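Local coordinates for protein nicotinate-nucleotide--dimethylbenzimidazole phosphoribosyltransferase (Thermus thermophilus HB8, PDB 1WX1) that probably catalyses the transfer of phosphoribose from nicotinate mononucleotide to 5,6-dimethylbenzimidazole, giving alpha-ribazole 5'-phosphate for cobalamin biosynthesis, at residues N124-P129 against R202-R207; A210-G215 against A223-L228. All blocks are in the same frame, centred on the assembly; numbering follows the deposited sequence.

Contact 1 of 2, residues N124-P129 against R202-R207. With NA (sodium ion), chain C.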
loop_
_atom_site.group_PDB
_atom_site.type_symbol
_atom_site.label_atom_id
_atom_site.label_comp_id
_atom_site.label_asym_id
_atom_site.label_seq_id
_atom_site.Cartn_x
_atom_site.Cartn_y
_atom_site.Cartn_z
ATOM N N ASN A 124 4.036 35.723 12.157
ATOM C CA ASN A 124 5.318 35.085 11.848
ATOM C C ASN A 124 5.880 34.415 13.104
ATOM O O ASN A 124 6.323 35.096 14.026
ATOM C CB ASN A 124 6.311 36.141 11.347
ATOM C CG ASN A 124 7.592 35.535 10.806
ATOM O OD1 ASN A 124 7.931 34.390 11.101
ATOM N ND2 ASN A 124 8.320 36.315 10.015
ATOM N N LEU A 125 5.880 33.086 13.127
ATOM C CA LEU A 125 6.358 32.341 14.294
ATOM C C LEU A 125 7.835 32.557 14.628
ATOM O O LEU A 125 8.276 32.260 15.740
ATOM C CB LEU A 125 6.085 30.838 14.100
ATOM C CG LEU A 125 6.877 30.092 13.022
ATOM C CD1 LEU A 125 8.201 29.610 13.603
ATOM C CD2 LEU A 125 6.069 28.893 12.529
ATOM N N ALA A 126 8.606 33.061 13.669
ATOM C CA ALA A 126 10.023 33.306 13.904
ATOM C C ALA A 126 10.256 34.622 14.637
ATOM O O ALA A 126 11.345 34.859 15.173
ATOM C CB ALA A 126 10.786 33.317 12.577
ATOM N N GLN A 127 9.233 35.471 14.672
ATOM C CA GLN A 127 9.359 36.786 15.299
ATOM C C GLN A 127 8.480 36.994 16.527
ATOM O O GLN A 127 8.635 37.983 17.240
ATOM C CB GLN A 127 9.043 37.874 14.269
ATOM C CG GLN A 127 9.841 37.744 12.974
ATOM C CD GLN A 127 11.334 37.932 13.179
ATOM O OE1 GLN A 127 11.773 38.465 14.200
ATOM N NE2 GLN A 127 12.120 37.485 12.216
ATOM N N GLY A 128 7.553 36.073 16.767
ATOM C CA GLY A 128 6.672 36.206 17.915
ATOM C C GLY A 128 5.647 35.088 17.923
ATOM O O GLY A 128 5.672 34.237 17.037
ATOM N N PRO A 129 4.733 35.060 18.905
ATOM C CA PRO A 129 3.718 34.001 18.961
ATOM C C PRO A 129 2.897 33.931 17.679
ATOM O O PRO A 129 2.448 34.954 17.155
ATOM C CB PRO A 129 2.876 34.390 20.176
ATOM C CG PRO A 129 3.038 35.883 20.240
ATOM C CD PRO A 129 4.502 36.067 19.953
ATOM N N ARG A 202 15.625 26.503 9.975
ATOM C CA ARG A 202 16.187 26.118 11.262
ATOM C C ARG A 202 16.228 27.308 12.210
ATOM O O ARG A 202 15.928 27.174 13.401
ATOM C CB ARG A 202 17.605 25.569 11.105
ATOM C CG ARG A 202 17.704 24.326 10.245
ATOM C CD ARG A 202 19.152 24.059 9.893
ATOM N NE ARG A 202 19.306 23.017 8.884
ATOM C CZ ARG A 202 20.409 22.851 8.162
ATOM N NH1 ARG A 202 21.441 23.665 8.338
ATOM N NH2 ARG A 202 20.494 21.864 7.281
ATOM N N GLN A 203 16.622 28.473 11.689
ATOM C CA GLN A 203 16.675 29.665 12.531
ATOM C C GLN A 203 15.288 30.036 13.015
ATOM O O GLN A 203 15.109 30.391 14.172
ATOM C CB GLN A 203 17.308 30.844 11.804
ATOM C CG GLN A 203 18.695 31.186 12.321
ATOM C CD GLN A 203 18.902 32.664 12.542
ATOM O OE1 GLN A 203 19.762 33.277 11.894
ATOM N NE2 GLN A 203 18.122 33.250 13.441
ATOM N N ALA A 204 14.303 29.922 12.134
ATOM C CA ALA A 204 12.925 30.248 12.488
ATOM C C ALA A 204 12.480 29.355 13.630
ATOM O O ALA A 204 11.862 29.821 14.583
ATOM C CB ALA A 204 12.001 30.059 11.275
ATOM N N VAL A 205 12.824 28.073 13.536
ATOM C CA VAL A 205 12.469 27.112 14.570
ATOM C C VAL A 205 13.179 27.444 15.881
ATOM O O VAL A 205 12.565 27.439 16.951
ATOM C CB VAL A 205 12.841 25.664 14.147
ATOM C CG1 VAL A 205 12.640 24.698 15.321
ATOM C CG2 VAL A 205 11.980 25.236 12.970
ATOM N N ALA A 206 14.472 27.736 15.798
ATOM C CA ALA A 206 15.242 28.067 16.989
ATOM C C ALA A 206 14.665 29.297 17.684
ATOM O O ALA A 206 14.594 29.346 18.909
ATOM C CB ALA A 206 16.710 28.305 16.619
ATOM N N ARG A 207 14.248 30.288 16.901
ATOM C CA ARG A 207 13.684 31.511 17.465
ATOM C C ARG A 207 12.401 31.201 18.223
ATOM O O ARG A 207 12.194 31.684 19.337
ATOM C CB ARG A 207 13.381 32.522 16.354
ATOM C CG ARG A 207 14.550 32.800 15.430
ATOM C CD ARG A 207 15.249 34.103 15.740
ATOM N NE ARG A 207 14.427 35.257 15.388
ATOM C CZ ARG A 207 14.875 36.507 15.359
ATOM N NH1 ARG A 207 16.141 36.765 15.659
ATOM N NH2 ARG A 207 14.057 37.500 15.041
HETATM NA NA NA C . 8.468 40.446 17.143
HETATM O O HOH W 1 10.463 40.231 19.030
HETATM O O HOH W 2 6.905 39.984 19.303
HETATM O O HOH W 3 6.387 40.199 15.501
#

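Contact 2 of 2, residues A210-G215 against A223-L228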
loop_
_atom_site.group_PDB
_atom_site.type_symbol
_atom_site.label_atom_id
_atom_site.label_comp_id
_atom_site.label_asym_id
_atom_site.label_seq_id
_atom_site.Cartn_x
_atom_site.Cartn_y
_atom_site.Cartn_z
ATOM N N ALA A 210 12.995 29.455 21.501
ATOM C CA ALA A 210 13.544 30.400 22.469
ATOM C C ALA A 210 12.464 31.159 23.239
ATOM O O ALA A 210 12.708 31.629 24.350
ATOM C CB ALA A 210 14.476 31.384 21.767
ATOM N N ARG A 211 11.271 31.283 22.666
ATOM C CA ARG A 211 10.206 32.002 23.355
ATOM C C ARG A 211 9.511 31.148 24.414
ATOM O O ARG A 211 8.787 31.666 25.259
ATOM C CB ARG A 211 9.162 32.524 22.359
ATOM C CG ARG A 211 9.663 33.621 21.418
ATOM C CD ARG A 211 8.487 34.346 20.755
ATOM N NE ARG A 211 7.635 33.438 19.987
ATOM C CZ ARG A 211 7.951 32.932 18.797
ATOM N NH1 ARG A 211 9.103 33.250 18.220
ATOM N NH2 ARG A 211 7.121 32.089 18.188
ATOM N N LEU A 212 9.738 29.840 24.370
ATOM C CA LEU A 212 9.116 28.923 25.319
ATOM C C LEU A 212 9.740 28.967 26.718
ATOM O O LEU A 212 10.904 29.323 26.874
ATOM C CB LEU A 212 9.184 27.496 24.769
ATOM C CG LEU A 212 8.482 27.300 23.420
ATOM C CD1 LEU A 212 8.703 25.886 22.914
ATOM C CD2 LEU A 212 7.003 27.590 23.584
ATOM N N HIS A 213 8.949 28.592 27.721
ATOM C CA HIS A 213 9.388 28.576 29.118
ATOM C C HIS A 213 8.571 27.518 29.879
ATOM O O HIS A 213 7.517 27.108 29.439
ATOM C CB HIS A 213 9.171 29.960 29.738
ATOM C CG HIS A 213 7.747 30.413 29.723
ATOM N ND1 HIS A 213 6.790 29.878 30.557
ATOM C CD2 HIS A 213 7.116 31.349 28.976
ATOM C CE1 HIS A 213 5.631 30.466 30.327
ATOM N NE2 HIS A 213 5.801 31.363 29.371
ATOM N N PRO A 214 9.047 27.076 31.042
ATOM C CA PRO A 214 8.317 26.054 31.820
ATOM C C PRO A 214 6.918 26.463 32.243
ATOM O O PRO A 214 6.628 27.644 32.362
ATOM C CB PRO A 214 9.213 25.863 33.040
ATOM C CG PRO A 214 10.542 26.377 32.604
ATOM C CD PRO A 214 10.229 27.564 31.783
ATOM N N GLY A 215 6.065 25.471 32.475
ATOM C CA GLY A 215 4.705 25.735 32.915
ATOM C C GLY A 215 3.663 25.953 31.829
ATOM O O GLY A 215 2.519 26.290 32.129
ATOM N N ALA A 223 0.112 27.383 20.328
ATOM C CA ALA A 223 -0.261 28.746 19.986
ATOM C C ALA A 223 0.991 29.576 19.732
ATOM O O ALA A 223 1.051 30.380 18.805
ATOM C CB ALA A 223 -1.078 29.365 21.126
ATOM N N GLU A 224 1.999 29.364 20.564
ATOM C CA GLU A 224 3.244 30.104 20.452
ATOM C C GLU A 224 4.072 29.795 19.209
ATOM O O GLU A 224 4.598 30.704 18.570
ATOM C CB GLU A 224 4.105 29.849 21.693
ATOM C CG GLU A 224 5.370 30.680 21.744
ATOM C CD GLU A 224 5.111 32.098 22.198
ATOM O OE1 GLU A 224 5.827 33.011 21.738
ATOM O OE2 GLU A 224 4.197 32.299 23.025
ATOM N N VAL A 225 4.174 28.522 18.844
ATOM C CA VAL A 225 5.033 28.157 17.727
ATOM C C VAL A 225 4.432 27.392 16.560
ATOM O O VAL A 225 5.137 27.120 15.595
ATOM C CB VAL A 225 6.220 27.302 18.230
ATOM C CG1 VAL A 225 6.787 27.891 19.518
ATOM C CG2 VAL A 225 5.756 25.863 18.463
ATOM N N GLY A 226 3.154 27.036 16.639
ATOM C CA GLY A 226 2.556 26.248 15.573
ATOM C C GLY A 226 1.751 26.965 14.511
ATOM O O GLY A 226 2.011 28.125 14.185
ATOM N N GLY A 227 0.782 26.236 13.961
ATOM C CA GLY A 227 -0.092 26.763 12.928
ATOM C C GLY A 227 -1.536 26.435 13.272
ATOM O O GLY A 227 -1.812 25.484 14.010
ATOM N N LEU A 228 -2.464 27.217 12.736
ATOM C CA LEU A 228 -3.880 27.007 13.007
ATOM C C LEU A 228 -4.407 25.650 12.554
ATOM O O LEU A 228 -5.157 25.004 13.283
ATOM C CB LEU A 228 -4.701 28.120 12.351
ATOM C CG LEU A 228 -4.483 29.496 12.989
ATOM C CD1 LEU A 228 -4.784 30.587 11.976
ATOM C CD2 LEU A 228 -5.371 29.635 14.232
#

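Contact 1 of 2, residues N124-P129 against R202-R207
An Asx turn in the loop between strand 113-115 and helix 133-152 brings Ala126 and Gln127 against Ala204 and Arg207 of helix 195-210. Asn124 OD1 accepts from the backbone N of Ala126 at 3.0 Å, with the donor lying above the plane of the side-chain carbonyl, and Gln127 N bonds back to Asn124 O; the two bonds fold the backbone tightly. The folded loop brings Ala126 alongside the helix, its CB 3.7 Å from Ala204 CB. The small side chains let the backbones come close, 4.4 Å from Ala126 CA to Ala204 CA. Leu125 borders this alanine pair, its CD1 lying 3.8 Å from Ala204 O, and also packs on Ala170 of helix 167-179.

Arg207 supplies the polar part of the contact. Its chain bends at chi3 (-70°), which helps to turn the guanidinium edge-on to the loop. NE gives a nearly straight bond to Ala126 O at 3.1 Å, the oxygen lying in the guanidinium plane. NH2 reaches Gln127 OE1 at 2.6 Å, but the bond is weak because it is strongly bent; amide and guanidinium planes stand 71° apart. The firmer partner of the Gln127 amide is Glu61, which accepts from NE2 and also from Asn124 ND2. Gln127 O binds a sodium ion at 2.5 Å, and three waters also coordinate the metal.

Contact 1 therefore combines an alanine-on-alanine approach with polar bonds from Arg207. The arginine satisfies a loop carbonyl, Ala126 O, while Glu61 accepts from the side-chain amides of both Asn124 and Gln127 and so holds them in place.

Contact 2 of 2, residues A210-G215 against A223-L228
Arg211 holds Glu224 through NE and NH2, each nitrogen taking a different oxygen. NE donates to the carboxylate oxygen OE1 of Glu224 at 2.6 Å, a charged bond that uses the anti lone pair of OE1, the one turned away from OE2. NH2 donates to Glu224 O at 2.9 Å; that oxygen lies in the guanidinium plane, although the donor stands well above the plane of the carbonyl. Guanidinium and carboxylate planes are 44° apart, so the salt bridge is not a flat, paired one.

Both chains bend to make this fit. Arg211 turns at chi3 (-59°), and Glu224, with CG beside its own carbonyl carbon, folds at chi2 (79°), which lays OE1 back over the arginine's aliphatic part, 3.1 Å from Arg211 CD. NH2 also bonds to Leu125 O, tying the arginine to a neighbouring loop.

These residues belong to the short connection linking two successive helices: Leu212 lies in the loop after helix 195-210, whereas Glu224 and Val225 form the last turn of helix 218-225, so the bond to Glu224 O engages a carbonyl near that helix's C-terminal end. Losing the guanidinium to an alanine here would probably leave the Glu224 carboxylate without its charge partner and remove the donor that joins Glu224 O to Leu125 O.

Next along the loop, Leu212 sends CD2 to the helix. This methyl lies 3.9 Å from Glu224 CG, the two side chains running antiparallel past one another, and 4.1 Å from Val225 CG1, where Leu212 and Val225 meet nearly perpendicular. Helix 167-179 packs against this apolar patch: Ala177 touches Leu212, and Ala173 touches Val225.

In the fold
Along the chain contact 1 comes wholly before contact 2; their centres are about 10 Å apart, on the same side of the chain's centre. Helix 195-210 links them: it supplies residues 202-207 to contact 1 and runs into the loop that meets helix 218-225 in contact 2. Arg211 of contact 2 reaches the 124-129 loop of contact 1, so its guanidinium bridges the two, while helix 167-179 packs against side chains of both. Backbone bonds from Ala223 to Met131 and from Glu224 to Ala130 continue the join. The loop following strand 113-115 of the parallel sheet is thus fastened to two successive helices, away from the predicted catalytic Glu304.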